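Local coordinates for uncharacterized protein (Enterococcus faecalis, PDB 3L1W), which is functionally uncharacterised but belongs to the endonuclease/exonuclease/phosphatase family of DNase I-like fold and may act as a 3'-5' RNA exonuclease, at residues A138-L149 / F167-L178. Sequence-based numbering, arbitrary orientation.
Sequences AHARLAGMTVIL and FNAESGEEVHQL. With SO4 (sulfate ion), chain H.
Arg141 grips Glu173, the N-cap residue of helix 174-179, side-on through two nitrogens. NE gives a virtually straight bond (179°) to OE1, 2.9 Å away and in the guanidinium plane, while NH2 meets the syn lone pair of OE2 at 2.8 Å in a more bent bond of the same salt bridge. The two side chains cross at about a right angle, their flat ends turned 38° apart. The arginine chain bends at its third torsion, and the guanidinium lies between Asn168 O over one face and the backbone N of Ala138 over the other; NH1 is bonded to Asp134 O, which further fixes its rotation. Ala138 N donates to a sulfate oxygen, O2, at 2.7 Å, the ion probably coming from the crystallisation liquor. A water bridges the two helix starts, donating to Ala138 O and Glu173 OE1 and accepting from Val175 N.

Beyond this polar end the contact turns apolar. Val175 CG2 presses on Met145 CB (selenomethionine) at a tight 3.4 Å, and the bent Met145 chain brings CE to Phe167 CE1 at 3.6 Å. Leu178 is a knob among Leu142, Met145, Thr146 and Leu149; its CG meets Leu149 CD1 tip to tip at 3.8 Å. Thr146 OG1, beside this knob, bonds back to Leu142 O.

The axes of segments 138-149 and 174-178 run 23° from parallel and approach to 8.9 Å. On the sheet side, Met145 and Phe167 both touch Val131 of strand 126-132, while Phe167 also meets Tyr216 edge-to-face: a helix pair packed outside one sheet of the two-sheet DNase I-like fold.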
loop_
_atom_site.group_PDB
_atom_site.type_symbol
_atom_site.label_atom_id
_atom_site.label_comp_id
_atom_site.label_asym_id
_atom_site.label_seq_id
_atom_site.Cartn_x
_atom_site.Cartn_y
_atom_site.Cartn_z
ATOM N N ALA A 138 11.790 -27.095 -15.547
ATOM C CA ALA A 138 10.418 -27.432 -15.198
ATOM C C ALA A 138 10.334 -28.801 -14.518
ATOM O O ALA A 138 9.515 -29.008 -13.625
ATOM C CB ALA A 138 9.524 -27.390 -16.431
ATOM N N HIS A 139 11.175 -29.741 -14.943
ATOM C CA HIS A 139 11.176 -31.060 -14.324
ATOM C C HIS A 139 11.604 -30.981 -12.863
ATOM O O HIS A 139 11.025 -31.646 -12.006
ATOM C CB HIS A 139 12.068 -32.042 -15.098
ATOM C CG HIS A 139 11.461 -32.521 -16.379
ATOM N ND1 HIS A 139 12.220 -32.894 -17.470
ATOM C CD2 HIS A 139 10.169 -32.686 -16.746
ATOM C CE1 HIS A 139 11.420 -33.271 -18.451
ATOM N NE2 HIS A 139 10.170 -33.154 -18.037
ATOM N N ALA A 140 12.612 -30.161 -12.579
ATOM C CA ALA A 140 13.065 -29.958 -11.206
ATOM C C ALA A 140 11.980 -29.330 -10.341
ATOM O O ALA A 140 11.847 -29.653 -9.160
ATOM C CB ALA A 140 14.316 -29.091 -11.173
ATOM N N ARG A 141 11.218 -28.408 -10.919
ATOM C CA ARG A 141 10.149 -27.776 -10.167
ATOM C C ARG A 141 9.038 -28.762 -9.838
ATOM O O ARG A 141 8.552 -28.807 -8.712
ATOM C CB ARG A 141 9.606 -26.568 -10.938
ATOM C CG ARG A 141 10.633 -25.451 -11.032
ATOM C CD ARG A 141 10.088 -24.210 -11.716
ATOM N NE ARG A 141 10.173 -24.231 -13.175
ATOM C CZ ARG A 141 11.264 -23.916 -13.869
ATOM N NH1 ARG A 141 12.399 -23.624 -13.241
ATOM N NH2 ARG A 141 11.223 -23.911 -15.196
ATOM N N LEU A 142 8.630 -29.545 -10.829
ATOM C CA LEU A 142 7.604 -30.549 -10.608
ATOM C C LEU A 142 8.077 -31.511 -9.530
ATOM O O LEU A 142 7.318 -31.883 -8.643
ATOM C CB LEU A 142 7.327 -31.317 -11.897
ATOM C CG LEU A 142 6.178 -32.329 -11.868
ATOM C CD1 LEU A 142 4.841 -31.633 -11.673
ATOM C CD2 LEU A 142 6.170 -33.129 -13.156
ATOM N N ALA A 143 9.342 -31.911 -9.610
ATOM C CA ALA A 143 9.886 -32.878 -8.660
ATOM C C ALA A 143 9.927 -32.319 -7.245
ATOM O O ALA A 143 9.608 -33.021 -6.283
ATOM C CB ALA A 143 11.279 -33.343 -9.096
ATOM N N GLY A 144 10.329 -31.058 -7.111
ATOM C CA GLY A 144 10.379 -30.424 -5.806
ATOM C C GLY A 144 9.010 -30.287 -5.165
ATOM O O GLY A 144 8.846 -30.531 -3.974
HETATM N N MSE A 145 8.020 -29.890 -5.962
HETATM C CA MSE A 145 6.671 -29.719 -5.450
HETATM C C MSE A 145 6.062 -31.068 -5.089
HETATM O O MSE A 145 5.280 -31.170 -4.145
HETATM C CB MSE A 145 5.789 -28.983 -6.464
HETATM C CG MSE A 145 4.332 -28.854 -6.041
HETATM SE SE MSE A 145 4.107 -27.862 -4.371
HETATM C CE MSE A 145 4.879 -26.179 -4.947
ATOM N N THR A 146 6.445 -32.107 -5.821
ATOM C CA THR A 146 5.984 -33.457 -5.520
ATOM C C THR A 146 6.422 -33.846 -4.111
ATOM O O THR A 146 5.644 -34.411 -3.339
ATOM C CB THR A 146 6.507 -34.463 -6.565
ATOM O OG1 THR A 146 5.947 -34.140 -7.850
ATOM C CG2 THR A 146 6.110 -35.891 -6.200
ATOM N N VAL A 147 7.670 -33.533 -3.769
ATOM C CA VAL A 147 8.167 -33.796 -2.420
ATOM C C VAL A 147 7.389 -33.002 -1.365
ATOM O O VAL A 147 7.010 -33.549 -0.336
ATOM C CB VAL A 147 9.678 -33.510 -2.300
ATOM C CG1 VAL A 147 10.151 -33.728 -0.863
ATOM C CG2 VAL A 147 10.454 -34.396 -3.255
ATOM N N ILE A 148 7.138 -31.717 -1.612
ATOM C CA ILE A 148 6.329 -30.941 -0.673
ATOM C C ILE A 148 4.973 -31.604 -0.448
ATOM O O ILE A 148 4.538 -31.793 0.688
ATOM C CB ILE A 148 6.093 -29.498 -1.179
ATOM C CG1 ILE A 148 7.427 -28.763 -1.286
ATOM C CG2 ILE A 148 5.105 -28.737 -0.265
ATOM C CD1 ILE A 148 7.302 -27.319 -1.722
ATOM N N LEU A 149 4.299 -31.945 -1.536
ATOM C CA LEU A 149 2.936 -32.449 -1.439
ATOM C C LEU A 149 2.871 -33.815 -0.767
ATOM O O LEU A 149 1.898 -34.132 -0.080
ATOM C CB LEU A 149 2.274 -32.485 -2.814
ATOM C CG LEU A 149 2.098 -31.086 -3.408
ATOM C CD1 LEU A 149 1.454 -31.135 -4.783
ATOM C CD2 LEU A 149 1.277 -30.209 -2.473
ATOM N N PHE A 167 7.605 -19.918 -7.285
ATOM C CA PHE A 167 7.529 -21.202 -7.980
ATOM C C PHE A 167 8.543 -21.283 -9.109
ATOM O O PHE A 167 8.760 -22.361 -9.664
ATOM C CB PHE A 167 6.120 -21.445 -8.548
ATOM C CG PHE A 167 5.104 -21.824 -7.509
ATOM C CD1 PHE A 167 4.347 -22.982 -7.644
ATOM C CD2 PHE A 167 4.896 -21.022 -6.408
ATOM C CE1 PHE A 167 3.404 -23.325 -6.677
ATOM C CE2 PHE A 167 3.961 -21.365 -5.441
ATOM C CZ PHE A 167 3.225 -22.516 -5.580
ATOM N N ASN A 168 9.146 -20.145 -9.463
ATOM C CA ASN A 168 10.045 -20.101 -10.616
ATOM C C ASN A 168 9.393 -20.659 -11.877
ATOM O O ASN A 168 10.082 -21.156 -12.767
ATOM C CB ASN A 168 11.358 -20.856 -10.324
ATOM C CG ASN A 168 12.463 -19.935 -9.815
ATOM O OD1 ASN A 168 12.671 -18.843 -10.354
ATOM N ND2 ASN A 168 13.189 -20.377 -8.793
ATOM N N ALA A 169 8.067 -20.554 -11.970
ATOM C CA ALA A 169 7.340 -21.147 -13.092
ATOM C C ALA A 169 6.177 -20.269 -13.517
ATOM O O ALA A 169 5.372 -19.871 -12.681
ATOM C CB ALA A 169 6.821 -22.538 -12.722
ATOM N N GLU A 170 6.087 -19.988 -14.817
ATOM C CA GLU A 170 4.911 -19.312 -15.366
ATOM C C GLU A 170 3.710 -20.264 -15.317
ATOM O O GLU A 170 3.871 -21.469 -15.126
ATOM C CB GLU A 170 5.164 -18.829 -16.798
ATOM C CG GLU A 170 6.396 -17.927 -16.951
ATOM C CD GLU A 170 6.132 -16.460 -16.642
ATOM O OE1 GLU A 170 4.982 -15.985 -16.786
ATOM O OE2 GLU A 170 7.098 -15.765 -16.265
ATOM N N SER A 171 2.512 -19.714 -15.507
ATOM C CA SER A 171 1.265 -20.425 -15.187
ATOM C C SER A 171 1.037 -21.746 -15.919
ATOM O O SER A 171 0.284 -22.601 -15.448
ATOM C CB SER A 171 0.065 -19.505 -15.426
ATOM O OG SER A 171 -0.020 -19.181 -16.805
ATOM N N GLY A 172 1.672 -21.917 -17.072
ATOM C CA GLY A 172 1.396 -23.072 -17.909
ATOM C C GLY A 172 2.207 -24.311 -17.578
ATOM O O GLY A 172 1.989 -25.368 -18.180
ATOM N N GLU A 173 3.150 -24.200 -16.640
ATOM C CA GLU A 173 4.032 -25.334 -16.328
ATOM C C GLU A 173 3.310 -26.468 -15.612
ATOM O O GLU A 173 2.318 -26.239 -14.922
ATOM C CB GLU A 173 5.241 -24.901 -15.482
ATOM C CG GLU A 173 6.280 -24.091 -16.238
ATOM C CD GLU A 173 7.682 -24.229 -15.650
ATOM O OE1 GLU A 173 7.862 -24.990 -14.668
ATOM O OE2 GLU A 173 8.603 -23.575 -16.183
ATOM N N GLU A 174 3.842 -27.680 -15.764
ATOM C CA GLU A 174 3.263 -28.873 -15.148
ATOM C C GLU A 174 3.080 -28.728 -13.646
ATOM O O GLU A 174 2.098 -29.206 -13.086
ATOM C CB GLU A 174 4.117 -30.120 -15.437
ATOM C CG GLU A 174 3.929 -30.728 -16.812
ATOM C CD GLU A 174 4.539 -32.122 -16.912
ATOM O OE1 GLU A 174 3.992 -33.060 -16.287
ATOM O OE2 GLU A 174 5.562 -32.281 -17.613
ATOM N N VAL A 175 4.029 -28.075 -12.982
ATOM C CA VAL A 175 3.934 -27.938 -11.539
ATOM C C VAL A 175 2.623 -27.265 -11.116
ATOM O O VAL A 175 2.049 -27.619 -10.093
ATOM C CB VAL A 175 5.167 -27.219 -10.932
ATOM C CG1 VAL A 175 5.252 -25.773 -11.408
ATOM C CG2 VAL A 175 5.126 -27.297 -9.394
ATOM N N HIS A 176 2.131 -26.316 -11.914
ATOM C CA HIS A 176 0.886 -25.638 -11.565
ATOM C C HIS A 176 -0.313 -26.561 -11.734
ATOM O O HIS A 176 -1.274 -26.489 -10.971
ATOM C CB HIS A 176 0.702 -24.349 -12.375
ATOM C CG HIS A 176 1.621 -23.251 -11.953
ATOM N ND1 HIS A 176 1.456 -22.553 -10.776
ATOM C CD2 HIS A 176 2.732 -22.744 -12.539
ATOM C CE1 HIS A 176 2.415 -21.651 -10.663
ATOM N NE2 HIS A 176 3.207 -21.752 -11.718
ATOM N N GLN A 177 -0.258 -27.427 -12.733
ATOM C CA GLN A 177 -1.324 -28.402 -12.942
ATOM C C GLN A 177 -1.404 -29.342 -11.748
ATOM O O GLN A 177 -2.489 -29.715 -11.299
ATOM C CB GLN A 177 -1.107 -29.194 -14.237
ATOM C CG GLN A 177 -1.330 -28.369 -15.495
ATOM C CD GLN A 177 -2.720 -27.759 -15.546
ATOM O OE1 GLN A 177 -2.883 -26.538 -15.490
ATOM N NE2 GLN A 177 -3.734 -28.612 -15.637
ATOM N N LEU A 178 -0.245 -29.715 -11.212
ATOM C CA LEU A 178 -0.203 -30.601 -10.054
ATOM C C LEU A 178 -0.789 -29.905 -8.829
ATOM O O LEU A 178 -1.626 -30.456 -8.101
ATOM C CB LEU A 178 1.236 -31.032 -9.766
ATOM C CG LEU A 178 1.448 -31.882 -8.513
ATOM C CD1 LEU A 178 0.682 -33.184 -8.626
ATOM C CD2 LEU A 178 2.930 -32.145 -8.302
HETATM S S SO4 H . 13.067 -26.218 -19.033
HETATM O O1 SO4 H . 14.039 -25.163 -18.741
HETATM O O2 SO4 H . 11.971 -26.166 -18.077
HETATM O O3 SO4 H . 12.543 -26.027 -20.383
HETATM O O4 SO4 H . 13.719 -27.525 -18.957
HETATM O O HOH W 1 6.838 -27.576 -13.848
#